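PDB 4OM9: serine protease pet from Escherichia coli, which is a secreted autotransporter enterotoxin of enteroaggregative strains, a serine protease that probably cleaves the host cytoskeletal protein alpha-fodrin. Local coordinates for residues G367-T381 with T385-V399. Numbering follows the deposited sequence.
Sequences GSLNVIQAQNTNLKT and TVILGAQKTFNNIYV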
# COMPACT_ATOMS: atom_id res chain seq x y z
N GLY A 367 -17.24 -21.32 13.11
CA GLY A 367 -18.64 -20.94 13.27
C GLY A 367 -18.89 -19.67 14.08
O GLY A 367 -17.95 -18.98 14.49
N SER A 368 -20.17 -19.39 14.32
CA SER A 368 -20.63 -18.12 14.91
C SER A 368 -21.09 -18.14 16.36
O SER A 368 -22.00 -18.89 16.72
CB SER A 368 -21.79 -17.56 14.07
OG SER A 368 -21.45 -17.48 12.71
N LEU A 369 -20.49 -17.28 17.18
CA LEU A 369 -21.01 -16.99 18.51
C LEU A 369 -21.88 -15.73 18.42
O LEU A 369 -21.40 -14.65 18.10
CB LEU A 369 -19.87 -16.79 19.51
CG LEU A 369 -20.31 -16.76 20.97
CD1 LEU A 369 -20.96 -18.07 21.36
CD2 LEU A 369 -19.17 -16.46 21.92
N ASN A 370 -23.18 -15.89 18.68
CA ASN A 370 -24.13 -14.79 18.61
C ASN A 370 -24.47 -14.30 20.01
O ASN A 370 -25.27 -14.90 20.70
CB ASN A 370 -25.40 -15.20 17.88
CG ASN A 370 -26.37 -14.05 17.71
OD1 ASN A 370 -25.98 -12.87 17.77
ND2 ASN A 370 -27.65 -14.38 17.51
N VAL A 371 -23.84 -13.20 20.43
CA VAL A 371 -23.92 -12.78 21.81
C VAL A 371 -25.11 -11.86 21.99
O VAL A 371 -25.07 -10.71 21.58
CB VAL A 371 -22.63 -12.09 22.26
CG1 VAL A 371 -22.58 -12.02 23.76
CG2 VAL A 371 -21.39 -12.87 21.72
N ILE A 372 -26.16 -12.40 22.63
CA ILE A 372 -27.45 -11.72 22.81
C ILE A 372 -27.48 -10.74 23.98
O ILE A 372 -28.26 -9.78 23.97
CB ILE A 372 -28.59 -12.76 23.00
CG1 ILE A 372 -28.51 -13.85 21.93
CG2 ILE A 372 -29.97 -12.08 23.00
CD1 ILE A 372 -28.50 -13.31 20.51
N GLN A 373 -26.65 -10.97 24.99
CA GLN A 373 -26.61 -10.09 26.16
C GLN A 373 -25.20 -9.58 26.49
O GLN A 373 -24.21 -10.19 26.13
CB GLN A 373 -27.23 -10.79 27.38
CG GLN A 373 -26.63 -12.15 27.80
CD GLN A 373 -27.29 -12.70 29.10
OE1 GLN A 373 -26.90 -12.34 30.20
NE2 GLN A 373 -28.31 -13.54 28.95
N ALA A 374 -25.12 -8.45 27.19
CA ALA A 374 -23.82 -7.93 27.61
C ALA A 374 -23.16 -8.94 28.54
O ALA A 374 -23.84 -9.64 29.31
CB ALA A 374 -23.97 -6.56 28.31
N GLN A 375 -21.83 -8.98 28.50
CA GLN A 375 -21.06 -10.04 29.13
C GLN A 375 -20.31 -9.58 30.36
O GLN A 375 -19.99 -10.40 31.22
CB GLN A 375 -20.07 -10.62 28.12
CG GLN A 375 -20.75 -11.31 26.96
CD GLN A 375 -21.45 -12.59 27.39
OE1 GLN A 375 -20.81 -13.59 27.74
NE2 GLN A 375 -22.78 -12.55 27.37
N ASN A 376 -20.07 -8.28 30.46
CA ASN A 376 -19.22 -7.75 31.53
C ASN A 376 -17.91 -8.57 31.66
O ASN A 376 -17.45 -8.86 32.76
CB ASN A 376 -20.00 -7.72 32.85
CG ASN A 376 -19.23 -7.03 33.98
OD1 ASN A 376 -18.34 -6.21 33.74
ND2 ASN A 376 -19.56 -7.40 35.22
N THR A 377 -17.32 -8.93 30.53
CA THR A 377 -16.01 -9.59 30.55
C THR A 377 -15.32 -9.34 29.23
O THR A 377 -15.87 -8.66 28.36
CB THR A 377 -16.12 -11.14 30.80
OG1 THR A 377 -14.86 -11.64 31.29
CG2 THR A 377 -16.50 -11.87 29.52
N ASN A 378 -14.11 -9.89 29.08
CA ASN A 378 -13.31 -9.70 27.88
C ASN A 378 -13.43 -10.87 26.92
O ASN A 378 -13.64 -12.00 27.33
CB ASN A 378 -11.84 -9.46 28.24
CG ASN A 378 -11.65 -8.20 29.09
OD1 ASN A 378 -12.52 -7.32 29.11
ND2 ASN A 378 -10.52 -8.12 29.79
N LEU A 379 -13.34 -10.55 25.64
CA LEU A 379 -13.36 -11.55 24.61
C LEU A 379 -11.97 -11.68 23.97
O LEU A 379 -11.29 -10.69 23.74
CB LEU A 379 -14.40 -11.19 23.54
CG LEU A 379 -14.31 -12.08 22.30
CD1 LEU A 379 -14.80 -13.48 22.61
CD2 LEU A 379 -15.06 -11.51 21.11
N LYS A 380 -11.55 -12.92 23.73
CA LYS A 380 -10.39 -13.18 22.88
C LYS A 380 -10.81 -14.11 21.76
O LYS A 380 -11.13 -15.27 22.01
CB LYS A 380 -9.24 -13.78 23.68
CG LYS A 380 -8.62 -12.79 24.65
CD LYS A 380 -7.28 -13.24 25.16
CE LYS A 380 -6.65 -12.16 26.02
NZ LYS A 380 -5.20 -12.40 26.36
N THR A 381 -10.83 -13.62 20.53
CA THR A 381 -11.31 -14.43 19.41
C THR A 381 -10.28 -14.53 18.28
O THR A 381 -9.54 -13.57 18.00
CB THR A 381 -12.66 -13.89 18.87
OG1 THR A 381 -13.09 -14.69 17.77
CG2 THR A 381 -12.57 -12.43 18.43
N THR A 385 -17.01 -16.05 13.47
CA THR A 385 -17.71 -14.80 13.68
C THR A 385 -18.19 -14.66 15.12
O THR A 385 -18.71 -15.60 15.70
CB THR A 385 -18.93 -14.68 12.76
OG1 THR A 385 -18.54 -14.97 11.41
CG2 THR A 385 -19.55 -13.27 12.84
N VAL A 386 -18.00 -13.49 15.70
CA VAL A 386 -18.60 -13.15 16.96
C VAL A 386 -19.50 -11.94 16.69
O VAL A 386 -19.04 -10.90 16.19
CB VAL A 386 -17.57 -12.87 18.04
CG1 VAL A 386 -18.26 -12.38 19.33
CG2 VAL A 386 -16.75 -14.13 18.32
N ILE A 387 -20.79 -12.10 16.96
CA ILE A 387 -21.74 -11.06 16.70
C ILE A 387 -22.11 -10.36 18.00
O ILE A 387 -22.44 -11.00 18.99
CB ILE A 387 -23.01 -11.61 16.03
CG1 ILE A 387 -22.64 -12.41 14.78
CG2 ILE A 387 -23.98 -10.45 15.70
CD1 ILE A 387 -23.83 -13.14 14.13
N LEU A 388 -22.02 -9.04 18.00
CA LEU A 388 -22.35 -8.28 19.18
C LEU A 388 -23.79 -7.88 19.07
O LEU A 388 -24.13 -7.05 18.23
CB LEU A 388 -21.46 -7.06 19.30
CG LEU A 388 -19.98 -7.38 19.10
CD1 LEU A 388 -19.11 -6.13 19.24
CD2 LEU A 388 -19.55 -8.46 20.10
N GLY A 389 -24.65 -8.49 19.88
CA GLY A 389 -26.08 -8.23 19.80
C GLY A 389 -26.59 -7.34 20.91
O GLY A 389 -27.79 -7.14 21.04
N ALA A 390 -25.68 -6.79 21.71
CA ALA A 390 -26.10 -5.97 22.85
C ALA A 390 -25.24 -4.72 23.00
O ALA A 390 -24.11 -4.68 22.50
CB ALA A 390 -26.07 -6.81 24.14
N GLN A 391 -25.77 -3.71 23.69
CA GLN A 391 -24.97 -2.55 24.06
C GLN A 391 -23.77 -2.99 24.92
O GLN A 391 -23.94 -3.73 25.88
CB GLN A 391 -25.81 -1.50 24.80
CG GLN A 391 -24.97 -0.42 25.50
CD GLN A 391 -25.61 0.99 25.46
OE1 GLN A 391 -25.08 1.92 24.83
NE2 GLN A 391 -26.72 1.16 26.16
N LYS A 392 -22.58 -2.53 24.55
CA LYS A 392 -21.37 -2.82 25.31
C LYS A 392 -21.24 -4.33 25.54
O LYS A 392 -21.06 -4.79 26.67
CB LYS A 392 -21.39 -2.07 26.64
CG LYS A 392 -20.14 -1.29 26.92
CD LYS A 392 -19.02 -2.16 27.43
CE LYS A 392 -19.23 -2.45 28.90
NZ LYS A 392 -18.67 -1.39 29.78
N THR A 393 -21.35 -5.10 24.45
CA THR A 393 -21.44 -6.54 24.55
C THR A 393 -20.29 -7.15 25.38
O THR A 393 -20.54 -7.90 26.32
CB THR A 393 -21.48 -7.16 23.16
OG1 THR A 393 -22.67 -6.71 22.49
CG2 THR A 393 -21.48 -8.67 23.26
N PHE A 394 -19.06 -6.78 25.07
CA PHE A 394 -17.93 -7.14 25.91
C PHE A 394 -17.33 -5.88 26.46
O PHE A 394 -17.58 -4.80 25.94
CB PHE A 394 -16.90 -7.96 25.13
CG PHE A 394 -17.38 -9.33 24.78
CD1 PHE A 394 -17.23 -10.38 25.68
CD2 PHE A 394 -17.99 -9.57 23.57
CE1 PHE A 394 -17.67 -11.66 25.37
CE2 PHE A 394 -18.44 -10.84 23.25
CZ PHE A 394 -18.29 -11.89 24.16
N ASN A 395 -16.56 -5.99 27.53
CA ASN A 395 -15.88 -4.82 28.04
C ASN A 395 -14.71 -4.45 27.08
O ASN A 395 -14.60 -3.30 26.63
CB ASN A 395 -15.42 -5.06 29.47
CG ASN A 395 -16.61 -5.24 30.45
OD1 ASN A 395 -17.71 -4.74 30.20
ND2 ASN A 395 -16.38 -5.96 31.54
N ASN A 396 -13.89 -5.44 26.74
CA ASN A 396 -12.78 -5.32 25.79
C ASN A 396 -12.73 -6.52 24.87
O ASN A 396 -12.93 -7.65 25.33
CB ASN A 396 -11.44 -5.20 26.51
CG ASN A 396 -11.35 -3.96 27.35
OD1 ASN A 396 -11.16 -2.87 26.84
ND2 ASN A 396 -11.49 -4.12 28.67
N ILE A 397 -12.44 -6.29 23.59
CA ILE A 397 -12.28 -7.38 22.63
C ILE A 397 -10.86 -7.45 22.04
O ILE A 397 -10.28 -6.43 21.65
CB ILE A 397 -13.29 -7.23 21.49
CG1 ILE A 397 -14.71 -7.29 22.05
CG2 ILE A 397 -13.07 -8.31 20.43
CD1 ILE A 397 -15.78 -6.88 21.08
N TYR A 398 -10.31 -8.67 22.00
CA TYR A 398 -8.98 -8.93 21.43
C TYR A 398 -9.15 -9.85 20.23
O TYR A 398 -9.69 -10.94 20.34
CB TYR A 398 -8.07 -9.52 22.49
CG TYR A 398 -6.76 -10.22 22.11
CD1 TYR A 398 -6.74 -11.59 21.84
CD2 TYR A 398 -5.54 -9.54 22.15
CE1 TYR A 398 -5.55 -12.25 21.57
CE2 TYR A 398 -4.33 -10.18 21.86
CZ TYR A 398 -4.35 -11.55 21.58
OH TYR A 398 -3.20 -12.25 21.32
N VAL A 399 -8.73 -9.35 19.07
CA VAL A 399 -8.86 -10.07 17.82
C VAL A 399 -7.48 -10.50 17.35
O VAL A 399 -6.60 -9.66 17.14
CB VAL A 399 -9.54 -9.20 16.76
CG1 VAL A 399 -9.88 -10.01 15.51
CG2 VAL A 399 -10.78 -8.55 17.37
O HOH W 1 -18.68 -17.80 10.98
O HOH W 2 -29.50 -9.19 20.96
O HOH W 3 -13.48 -7.64 31.83
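Phe-394 and Leu-379 meet in the core of a right-handed parallel beta-helix, the passenger-domain fold of autotransporters, and their contact illustrates how one coil of such a solenoid stacks on the next. Residues 367-381 and 385-399 belong to successive coils. Strand 368-371 pairs with 385-388, and strand 379-381 with 397-399, in two parallel ladders whose register slips by one residue across the intervening loops.

The tight part is the interior, where inward side chains of both ladders close on Phe-394 of the connecting loop. Leu-379 CB sits over the centre of the Phe-394 ring, 3.6 Å above its plane, while Gln-375 CG covers the opposite face, 3.9 Å from the ring centroid. A bend at chi2 (-68°) carries the Gln-375 amide past the ring to its partners: NE2 donates to Gln-373 O, and OE1 takes Tyr-355 N and Trp-351 NE1 of the preceding coil. Val-371 crosses Phe-394 at about a right angle, its CG2 3.9 Å from CE2. Leu-379 CD2 meets Val-386 CG1 tip to tip at 3.8 Å, joining the two ladders through the interior. At the far end of the second ladder, buried Lys-380 lies over the Tyr-398 ring face, NZ 4.8 Å from the centroid in a cation-pi contact, while also bonding Ala-632 O.

The outer side is looser and polar. Water bridges Ser-368 OG and Thr-385 OG1, and another donates to Gly-389 O and, weakly, to Ile-372 O. Asn-378 and Asn-396 run side by side with amide planes 72° apart, linked by weak bonds. At the exposed turn, Asn-395 ND2 donates in its own amide plane to Asn-376 OD1, 3.0 Å away and nearly straight at 169°.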